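Local coordinates for condensin complex subunit 3 (Schizosaccharomyces pombe, PDB 5OQR), which acts as a regulatory subunit of condensin, the complex required to convert interphase chromatin into mitotic-like condensed chromosomes, at residues Glu300-Trp303 with Leu304-Ala308; Ser310-Leu313 with Ala314-Phe317; Thr647-Cys650 with Asp651-Ser655. All blocks are in the same frame, centred on the assembly; numbering follows the deposited sequence.

The three contacts come in series along one chain built of helices and the loops between them, without strands, and carrying HEAT repeats. Contact 1 covers helix 300-304 and the short link after it. Contact 2 lies in the next helix, 308-324. Their centres are about 11 Å apart, and they touch: Phe302 and Trp303 pack on Ala314, so the two form one corner of the solenoid. Helix 356-372 packs against both. Contact 3 is in helix 639-661, on the opposite side of the chain's centre, with its centre about 53 Å from that of contact 2 and about 62 Å from that of contact 1. Contacts 1 and 2 thus belong to one part of the solenoid and contact 3 to a distant one.

Contact 1 (Glu300-Trp303 with Leu304-Ala308); sequences EQFW and LELTA
Leu306 folds back on Phe302 and Trp303 in a local apolar contact at the end of the short helix 300-304, where the chain turns into helix 308-324. Its two methyl branches are divided between the aromatic residues. CD2 comes obliquely to the Phe302 ring, 3.7 Å from CE2 of Phe302. CD1 approaches the Trp303 ring, also obliquely, 4.1 Å from CE3 of Trp303. The two rings also touch each other. Phe302 CD2 sits 3.8 Å above the Trp303 ring, over its centre, while Trp303 CD2 lies in plane at the edge of the Phe302 ring. Trp303 is buried, and its ring also stacks with Tyr342.

This is a helix-to-helix corner in an alpha-helical solenoid with HEAT repeats. Glu305 is the first residue to leave helical geometry. Thr307 then serves as N-cap of the next helix, its OG1 bonded to Ser310 N. Leu306, between them, also packs on Ile362 of helix 356-372.

The last helical turn is held by the backbone. Leu304 N bonds to Glu300 O at 3.2 Å. Leu304 N and Glu305 N both make weak bonds to Gln301 O. On the exposed side, the carboxylate of Glu305 crosses the Gln301 chain with OE1 beside Gln301 CG, and the carboxylate and amide planes are 49° apart. Leu304 CD1 lies 3.9 Å from Glu300 CG. The Glu300 chain bends at chi2 (78°), and its OE2 bonds to Tyr342 OH.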
ATOM      1  N   GLU A 300     -16.680  35.388 -14.107  1.00 57.17           N
ATOM      2  CA  GLU A 300     -16.362  35.254 -15.524  1.00 52.10           C
ATOM      3  C   GLU A 300     -14.862  35.374 -15.757  1.00 47.83           C
ATOM      4  O   GLU A 300     -14.285  34.623 -16.550  1.00 46.72           O
ATOM      5  CB  GLU A 300     -17.119  36.311 -16.329  1.00 58.83           C
ATOM      6  CG  GLU A 300     -17.010  36.156 -17.842  1.00 70.28           C
ATOM      7  CD  GLU A 300     -17.913  35.066 -18.392  1.00 72.50           C
ATOM      8  OE1 GLU A 300     -17.938  34.875 -19.628  1.00 59.23           O
ATOM      9  OE2 GLU A 300     -18.601  34.397 -17.592  1.00 78.70           O
ATOM     10  N   GLN A 301     -14.213  36.311 -15.063  1.00 47.53           N
ATOM     11  CA  GLN A 301     -12.765  36.461 -15.169  1.00 48.99           C
ATOM     12  C   GLN A 301     -12.052  35.137 -14.931  1.00 53.82           C
ATOM     13  O   GLN A 301     -11.073  34.818 -15.613  1.00 51.62           O
ATOM     14  CB  GLN A 301     -12.286  37.509 -14.166  1.00 65.05           C
ATOM     15  CG  GLN A 301     -10.774  37.724 -14.120  1.00 80.89           C
ATOM     16  CD  GLN A 301     -10.305  38.268 -12.785  1.00 91.68           C
ATOM     17  OE1 GLN A 301     -11.069  38.333 -11.823  1.00 81.55           O
ATOM     18  NE2 GLN A 301      -9.040  38.657 -12.718  1.00 88.55           N
ATOM     19  N   PHE A 302     -12.524  34.359 -13.954  1.00 55.81           N
ATOM     20  CA  PHE A 302     -11.867  33.100 -13.623  1.00 44.04           C
ATOM     21  C   PHE A 302     -11.796  32.178 -14.833  1.00 43.99           C
ATOM     22  O   PHE A 302     -10.777  31.517 -15.062  1.00 44.17           O
ATOM     23  CB  PHE A 302     -12.611  32.423 -12.472  1.00 48.85           C
ATOM     24  CG  PHE A 302     -12.067  31.074 -12.100  1.00 37.61           C
ATOM     25  CD1 PHE A 302     -11.146  30.943 -11.078  1.00 30.80           C
ATOM     26  CD2 PHE A 302     -12.488  29.933 -12.765  1.00 35.76           C
ATOM     27  CE1 PHE A 302     -10.649  29.704 -10.732  1.00 35.63           C
ATOM     28  CE2 PHE A 302     -11.993  28.695 -12.426  1.00 37.16           C
ATOM     29  CZ  PHE A 302     -11.076  28.578 -11.405  1.00 36.26           C
ATOM     30  N   TRP A 303     -12.868  32.123 -15.623  1.00 40.42           N
ATOM     31  CA  TRP A 303     -12.947  31.184 -16.735  1.00 42.49           C
ATOM     32  C   TRP A 303     -12.251  31.686 -17.991  1.00 41.42           C
ATOM     33  O   TRP A 303     -11.936  30.877 -18.869  1.00 40.89           O
ATOM     34  CB  TRP A 303     -14.411  30.876 -17.043  1.00 41.84           C
ATOM     35  CG  TRP A 303     -15.128  30.341 -15.856  1.00 40.25           C
ATOM     36  CD1 TRP A 303     -15.884  31.043 -14.968  1.00 39.73           C
ATOM     37  CD2 TRP A 303     -15.138  28.982 -15.407  1.00 41.82           C
ATOM     38  NE1 TRP A 303     -16.374  30.205 -13.997  1.00 39.93           N
ATOM     39  CE2 TRP A 303     -15.929  28.934 -14.244  1.00 39.78           C
ATOM     40  CE3 TRP A 303     -14.559  27.802 -15.880  1.00 38.28           C
ATOM     41  CZ2 TRP A 303     -16.151  27.752 -13.545  1.00 32.47           C
ATOM     42  CZ3 TRP A 303     -14.787  26.629 -15.186  1.00 31.60           C
ATOM     43  CH2 TRP A 303     -15.577  26.612 -14.033  1.00 27.37           C
ATOM     44  N   LEU A 304     -12.007  32.990 -18.101  1.00 46.26           N
ATOM     45  CA  LEU A 304     -11.316  33.537 -19.260  1.00 47.47           C
ATOM     46  C   LEU A 304      -9.803  33.537 -19.100  1.00 42.72           C
ATOM     47  O   LEU A 304      -9.088  33.703 -20.095  1.00 47.79           O
ATOM     48  CB  LEU A 304     -11.795  34.965 -19.532  1.00 48.42           C
ATOM     49  CG  LEU A 304     -13.311  35.140 -19.646  1.00 45.04           C
ATOM     50  CD1 LEU A 304     -13.663  36.601 -19.851  1.00 47.44           C
ATOM     51  CD2 LEU A 304     -13.883  34.288 -20.765  1.00 42.09           C
ATOM     52  N   GLU A 305      -9.305  33.354 -17.883  1.00 44.32           N
ATOM     53  CA  GLU A 305      -7.878  33.303 -17.594  1.00 45.96           C
ATOM     54  C   GLU A 305      -7.504  31.967 -16.962  1.00 46.35           C
ATOM     55  O   GLU A 305      -6.732  31.904 -16.005  1.00 46.92           O
ATOM     56  CB  GLU A 305      -7.475  34.458 -16.682  1.00 55.66           C
ATOM     57  CG  GLU A 305      -7.674  35.831 -17.294  1.00 77.03           C
ATOM     58  CD  GLU A 305      -7.535  36.945 -16.273  1.00 94.96           C
ATOM     59  OE1 GLU A 305      -8.499  37.720 -16.102  1.00100.38           O
ATOM     60  OE2 GLU A 305      -6.467  37.036 -15.632  1.00 93.17           O
ATOM     61  N   LEU A 306      -8.050  30.879 -17.497  1.00 43.08           N
ATOM     62  CA  LEU A 306      -7.841  29.567 -16.904  1.00 40.40           C
ATOM     63  C   LEU A 306      -6.388  29.127 -17.025  1.00 36.41           C
ATOM     64  O   LEU A 306      -5.699  29.419 -18.004  1.00 39.46           O
ATOM     65  CB  LEU A 306      -8.748  28.529 -17.564  1.00 34.11           C
ATOM     66  CG  LEU A 306     -10.212  28.527 -17.123  1.00 37.69           C
ATOM     67  CD1 LEU A 306     -11.036  27.632 -18.026  1.00 37.25           C
ATOM     68  CD2 LEU A 306     -10.346  28.079 -15.677  1.00 37.70           C
ATOM     69  N   THR A 307      -5.928  28.417 -16.005  1.00 36.50           N
ATOM     70  CA  THR A 307      -4.618  27.785 -15.977  1.00 36.52           C
ATOM     71  C   THR A 307      -4.803  26.295 -15.709  1.00 33.78           C
ATOM     72  O   THR A 307      -5.916  25.817 -15.477  1.00 31.35           O
ATOM     73  CB  THR A 307      -3.716  28.417 -14.913  1.00 37.28           C
ATOM     74  OG1 THR A 307      -4.146  28.012 -13.608  1.00 39.27           O
ATOM     75  CG2 THR A 307      -3.749  29.933 -15.004  1.00 39.28           C
ATOM     76  N   ALA A 308      -3.698  25.553 -15.746  1.00 34.80           N
ATOM     77  CA  ALA A 308      -3.758  24.136 -15.408  1.00 36.48           C
ATOM     78  C   ALA A 308      -4.241  23.942 -13.977  1.00 33.37           C
ATOM     79  O   ALA A 308      -5.125  23.123 -13.711  1.00 32.76           O
ATOM     80  CB  ALA A 308      -2.389  23.490 -15.611  1.00 38.50           C
TER

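Contact 2 (Ser310-Leu313 with Ala314-Phe317); sequences SSLL and ARTF
Leu312 CD1 meets the guanidinium of Arg315 obliquely, 3.9 Å from NH2 of Arg315. The Arg315 chain bends at chi2 (-93°) and runs straight through chi3, and this course brings NH2 to the leucine methyl. The same flat group makes a cation-pi contact with Tyr368, a hydrogen bond from NH2 to Gln365 OE1 and a salt bridge from NE to Glu319, which together would limit its rotation. The other flat group, the Phe317 ring, leads away from residues 310-313 and meets the Phe298 ring with the planes at about 50°. Of the Phe317 side chain, CB stays beside the preceding turn, 3.2 Å from Leu313 O.

These residues form consecutive turns in helix 308-324 of the HEAT-repeat solenoid, and nearly all of them are buried. Leu312 touches Phe361 of helix 356-372 and also Ala278 and Val279 of helix 275-288. Ala314 belongs to another side of the helix, where its methyl group packs on Phe302 and Trp303 of helix 300-304.

The backbone bonds run from each residue to the fourth one before it. Arg315 N reaches Ser311 O at 3.1 Å, and Phe317 N reaches Leu313 O at 2.8 Å. The bond from Ala314 N to Ser310 O is weak, at 3.4 Å. Leu312 O is gripped twice by Thr316, by N at 3.0 Å and by OG1 at 2.9 Å. The two donors come from opposite faces of the carbonyl plane. With chi1 of -52°, Thr316 places OG1 beside its own backbone N and turned back toward Leu312, so the buried hydroxyl finds an acceptor within the helix.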
ATOM      1  N   SER A 310      -5.732  26.335 -12.051  1.00 32.87           N
ATOM      2  CA  SER A 310      -7.029  26.980 -11.898  1.00 30.58           C
ATOM      3  C   SER A 310      -8.150  26.097 -12.429  1.00 32.64           C
ATOM      4  O   SER A 310      -9.219  26.005 -11.816  1.00 31.69           O
ATOM      5  CB  SER A 310      -7.008  28.332 -12.612  1.00 40.24           C
ATOM      6  OG  SER A 310      -8.297  28.709 -13.052  1.00 40.92           O
ATOM      7  N   SER A 311      -7.923  25.428 -13.561  1.00 34.15           N
ATOM      8  CA  SER A 311      -8.969  24.593 -14.143  1.00 34.45           C
ATOM      9  C   SER A 311      -9.172  23.319 -13.333  1.00 27.84           C
ATOM     10  O   SER A 311     -10.305  22.853 -13.172  1.00 26.97           O
ATOM     11  CB  SER A 311      -8.625  24.258 -15.593  1.00 29.23           C
ATOM     12  OG  SER A 311      -7.469  23.446 -15.672  1.00 33.36           O
ATOM     13  N   LEU A 312      -8.086  22.739 -12.820  1.00 30.73           N
ATOM     14  CA  LEU A 312      -8.209  21.543 -11.996  1.00 31.12           C
ATOM     15  C   LEU A 312      -8.977  21.838 -10.716  1.00 31.38           C
ATOM     16  O   LEU A 312      -9.744  20.998 -10.236  1.00 31.97           O
ATOM     17  CB  LEU A 312      -6.824  20.991 -11.667  1.00 34.11           C
ATOM     18  CG  LEU A 312      -6.804  19.692 -10.858  1.00 21.04           C
ATOM     19  CD1 LEU A 312      -7.237  18.524 -11.715  1.00 30.56           C
ATOM     20  CD2 LEU A 312      -5.429  19.455 -10.293  1.00 26.08           C
ATOM     21  N   LEU A 313      -8.782  23.028 -10.148  1.00 34.74           N
ATOM     22  CA  LEU A 313      -9.491  23.389  -8.925  1.00 35.09           C
ATOM     23  C   LEU A 313     -10.995  23.440  -9.150  1.00 35.30           C
ATOM     24  O   LEU A 313     -11.772  22.981  -8.306  1.00 35.46           O
ATOM     25  CB  LEU A 313      -8.984  24.735  -8.406  1.00 35.28           C
ATOM     26  CG  LEU A 313      -9.691  25.269  -7.160  1.00 35.97           C
ATOM     27  CD1 LEU A 313      -9.532  24.308  -5.988  1.00 29.92           C
ATOM     28  CD2 LEU A 313      -9.159  26.645  -6.809  1.00 34.61           C
ATOM     29  N   ALA A 314     -11.429  24.006 -10.277  1.00 34.21           N
ATOM     30  CA  ALA A 314     -12.857  24.084 -10.556  1.00 31.27           C
ATOM     31  C   ALA A 314     -13.449  22.698 -10.776  1.00 34.47           C
ATOM     32  O   ALA A 314     -14.543  22.398 -10.285  1.00 35.41           O
ATOM     33  CB  ALA A 314     -13.103  24.977 -11.773  1.00 33.90           C
ATOM     34  N   ARG A 315     -12.741  21.837 -11.508  1.00 31.57           N
ATOM     35  CA  ARG A 315     -13.243  20.491 -11.763  1.00 30.06           C
ATOM     36  C   ARG A 315     -13.356  19.693 -10.470  1.00 32.58           C
ATOM     37  O   ARG A 315     -14.284  18.894 -10.305  1.00 31.22           O
ATOM     38  CB  ARG A 315     -12.334  19.782 -12.767  1.00 26.12           C
ATOM     39  CG  ARG A 315     -12.525  18.271 -12.851  1.00 25.99           C
ATOM     40  CD  ARG A 315     -11.564  17.536 -11.922  1.00 35.48           C
ATOM     41  NE  ARG A 315     -11.650  16.085 -12.073  1.00 35.62           N
ATOM     42  CZ  ARG A 315     -10.753  15.323 -12.691  1.00 34.26           C
ATOM     43  NH1 ARG A 315     -10.946  14.015 -12.765  1.00 36.38           N
ATOM     44  NH2 ARG A 315      -9.663  15.848 -13.232  1.00 32.19           N
ATOM     45  N   THR A 316     -12.414  19.887  -9.544  1.00 33.06           N
ATOM     46  CA  THR A 316     -12.470  19.174  -8.273  1.00 35.53           C
ATOM     47  C   THR A 316     -13.545  19.757  -7.364  1.00 33.88           C
ATOM     48  O   THR A 316     -14.286  19.011  -6.715  1.00 32.71           O
ATOM     49  CB  THR A 316     -11.107  19.221  -7.582  1.00 32.68           C
ATOM     50  OG1 THR A 316     -10.091  18.772  -8.487  1.00 32.26           O
ATOM     51  CG2 THR A 316     -11.104  18.325  -6.350  1.00 31.00           C
ATOM     52  N   PHE A 317     -13.632  21.086  -7.296  1.00 31.49           N
ATOM     53  CA  PHE A 317     -14.698  21.734  -6.540  1.00 28.92           C
ATOM     54  C   PHE A 317     -16.061  21.238  -7.004  1.00 31.87           C
ATOM     55  O   PHE A 317     -16.926  20.898  -6.190  1.00 39.27           O
ATOM     56  CB  PHE A 317     -14.580  23.252  -6.694  1.00 32.67           C
ATOM     57  CG  PHE A 317     -15.770  24.015  -6.188  1.00 32.57           C
ATOM     58  CD1 PHE A 317     -15.812  24.472  -4.886  1.00 34.70           C
ATOM     59  CD2 PHE A 317     -16.837  24.293  -7.023  1.00 34.64           C
ATOM     60  CE1 PHE A 317     -16.900  25.179  -4.422  1.00 37.85           C
ATOM     61  CE2 PHE A 317     -17.928  24.998  -6.564  1.00 37.68           C
ATOM     62  CZ  PHE A 317     -17.958  25.443  -5.262  1.00 41.35           C
TER

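Contact 3 (Thr647-Cys650 with Asp651-Ser655)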
ATOM      1  N   THR A 647      -7.308 -28.287  -1.834  1.00 24.18           N
ATOM      2  CA  THR A 647      -7.242 -29.454  -2.706  1.00 29.69           C
ATOM      3  C   THR A 647      -5.944 -29.499  -3.505  1.00 32.93           C
ATOM      4  O   THR A 647      -5.502 -30.583  -3.899  1.00 41.13           O
ATOM      5  CB  THR A 647      -8.447 -29.459  -3.644  1.00 34.65           C
ATOM      6  OG1 THR A 647      -9.643 -29.599  -2.870  1.00 34.32           O
ATOM      7  CG2 THR A 647      -8.365 -30.602  -4.651  1.00 33.76           C
ATOM      8  N   ILE A 648      -5.330 -28.348  -3.764  1.00 32.90           N
ATOM      9  CA  ILE A 648      -4.053 -28.276  -4.466  1.00 33.15           C
ATOM     10  C   ILE A 648      -2.946 -27.749  -3.576  1.00 32.34           C
ATOM     11  O   ILE A 648      -1.785 -27.702  -4.005  1.00 29.00           O
ATOM     12  CB  ILE A 648      -4.162 -27.434  -5.755  1.00 28.59           C
ATOM     13  CG1 ILE A 648      -4.697 -26.025  -5.468  1.00 29.60           C
ATOM     14  CG2 ILE A 648      -5.054 -28.129  -6.767  1.00 38.39           C
ATOM     15  CD1 ILE A 648      -3.627 -25.007  -5.163  1.00 32.90           C
ATOM     16  N   PHE A 649      -3.274 -27.347  -2.349  1.00 28.95           N
ATOM     17  CA  PHE A 649      -2.302 -26.908  -1.356  1.00 31.37           C
ATOM     18  C   PHE A 649      -1.008 -27.716  -1.395  1.00 35.66           C
ATOM     19  O   PHE A 649       0.073 -27.174  -1.652  1.00 39.82           O
ATOM     20  CB  PHE A 649      -2.959 -27.007   0.024  1.00 34.95           C
ATOM     21  CG  PHE A 649      -2.131 -26.454   1.146  1.00 39.38           C
ATOM     22  CD1 PHE A 649      -1.050 -27.158   1.646  1.00 42.23           C
ATOM     23  CD2 PHE A 649      -2.458 -25.243   1.723  1.00 34.54           C
ATOM     24  CE1 PHE A 649      -0.300 -26.650   2.682  1.00 41.36           C
ATOM     25  CE2 PHE A 649      -1.714 -24.734   2.759  1.00 37.27           C
ATOM     26  CZ  PHE A 649      -0.633 -25.436   3.241  1.00 39.63           C
ATOM     27  N   CYS A 650      -1.104 -29.020  -1.131  1.00 40.09           N
ATOM     28  CA  CYS A 650       0.096 -29.831  -0.951  1.00 38.11           C
ATOM     29  C   CYS A 650       0.953 -29.843  -2.208  1.00 36.60           C
ATOM     30  O   CYS A 650       2.175 -29.684  -2.141  1.00 42.53           O
ATOM     31  CB  CYS A 650      -0.293 -31.254  -0.550  1.00 37.96           C
ATOM     32  SG  CYS A 650      -0.999 -31.383   1.101  1.00 40.19           S
ATOM     33  N   ASP A 651       0.328 -30.032  -3.369  1.00 38.58           N
ATOM     34  CA  ASP A 651       1.097 -30.112  -4.607  1.00 39.88           C
ATOM     35  C   ASP A 651       1.754 -28.778  -4.931  1.00 38.94           C
ATOM     36  O   ASP A 651       2.895 -28.741  -5.403  1.00 37.34           O
ATOM     37  CB  ASP A 651       0.195 -30.562  -5.753  1.00 47.50           C
ATOM     38  CG  ASP A 651      -0.699 -31.724  -5.367  1.00 75.95           C
ATOM     39  OD1 ASP A 651      -0.299 -32.885  -5.594  1.00 92.93           O
ATOM     40  OD2 ASP A 651      -1.801 -31.474  -4.831  1.00 63.11           O
ATOM     41  N   ALA A 652       1.050 -27.671  -4.686  1.00 36.91           N
ATOM     42  CA  ALA A 652       1.651 -26.360  -4.889  1.00 35.18           C
ATOM     43  C   ALA A 652       2.829 -26.149  -3.951  1.00 35.62           C
ATOM     44  O   ALA A 652       3.883 -25.655  -4.366  1.00 41.13           O
ATOM     45  CB  ALA A 652       0.603 -25.267  -4.683  1.00 33.46           C
ATOM     46  N   LEU A 653       2.673 -26.526  -2.682  1.00 39.96           N
ATOM     47  CA  LEU A 653       3.733 -26.296  -1.708  1.00 38.27           C
ATOM     48  C   LEU A 653       4.931 -27.199  -1.973  1.00 39.03           C
ATOM     49  O   LEU A 653       6.080 -26.782  -1.794  1.00 43.19           O
ATOM     50  CB  LEU A 653       3.191 -26.513  -0.298  1.00 37.89           C
ATOM     51  CG  LEU A 653       4.054 -26.010   0.858  1.00 49.49           C
ATOM     52  CD1 LEU A 653       4.227 -24.500   0.801  1.00 41.52           C
ATOM     53  CD2 LEU A 653       3.428 -26.424   2.178  1.00 47.76           C
ATOM     54  N   LEU A 654       4.687 -28.439  -2.398  1.00 41.39           N
ATOM     55  CA  LEU A 654       5.791 -29.329  -2.737  1.00 41.79           C
ATOM     56  C   LEU A 654       6.566 -28.809  -3.940  1.00 42.96           C
ATOM     57  O   LEU A 654       7.801 -28.855  -3.958  1.00 48.23           O
ATOM     58  CB  LEU A 654       5.265 -30.739  -3.008  1.00 37.16           C
ATOM     59  CG  LEU A 654       4.731 -31.514  -1.802  1.00 41.53           C
ATOM     60  CD1 LEU A 654       4.195 -32.862  -2.249  1.00 45.42           C
ATOM     61  CD2 LEU A 654       5.807 -31.693  -0.744  1.00 45.70           C
ATOM     62  N   SER A 655       5.858 -28.315  -4.956  1.00 50.20           N
ATOM     63  CA  SER A 655       6.534 -27.751  -6.118  1.00 45.25           C
ATOM     64  C   SER A 655       7.410 -26.573  -5.722  1.00 40.82           C
ATOM     65  O   SER A 655       8.506 -26.394  -6.262  1.00 44.69           O
ATOM     66  CB  SER A 655       5.506 -27.327  -7.166  1.00 39.54           C
ATOM     67  OG  SER A 655       4.899 -28.452  -7.771  1.00 45.61           O
TER
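Phe649 and Leu653 lie side by side, one turn apart, and point the same way. They sit in helix 639-661 of the condensin subunit's C-terminal family region, part of its alpha-helical solenoid. Both carry CG opposite the backbone N, with chi1 of -174° and -166°, so the two chains leave the helix on matching courses. Leu653 CD2 comes obliquely to the Phe649 ring, 3.8 Å from CE1 of Phe649. The pair forms a buried apolar ridge that packs on Met679 of helix 669-682 and on Leu733 of helix 725-736.

Cys650 is also buried, and its side chain meets Ile714 of helix 706-717 and Met730 of helix 725-736. A different side of the helix carries Ile648 and Ala652. Ile648 CD1 approaches Ala652 CB at 4.3 Å, a looser apolar touch. Ile648 packs on Ile609 and Ala652 on Lys606, both of helix 601-613.

Regular backbone bonds join the turns. Ala652 N bonds to Ile648 O and Leu653 N to Phe649 O, and Leu654 N meets Cys650 O at 2.8 Å. The next carbonyl, Asp651 O, accepts two bonds from Ser655. Ser655 N stands 3.0 Å from Asp651 O on one face of the carbonyl plane, and Ser655 OG reaches the same oxygen from the other face at 3.1 Å.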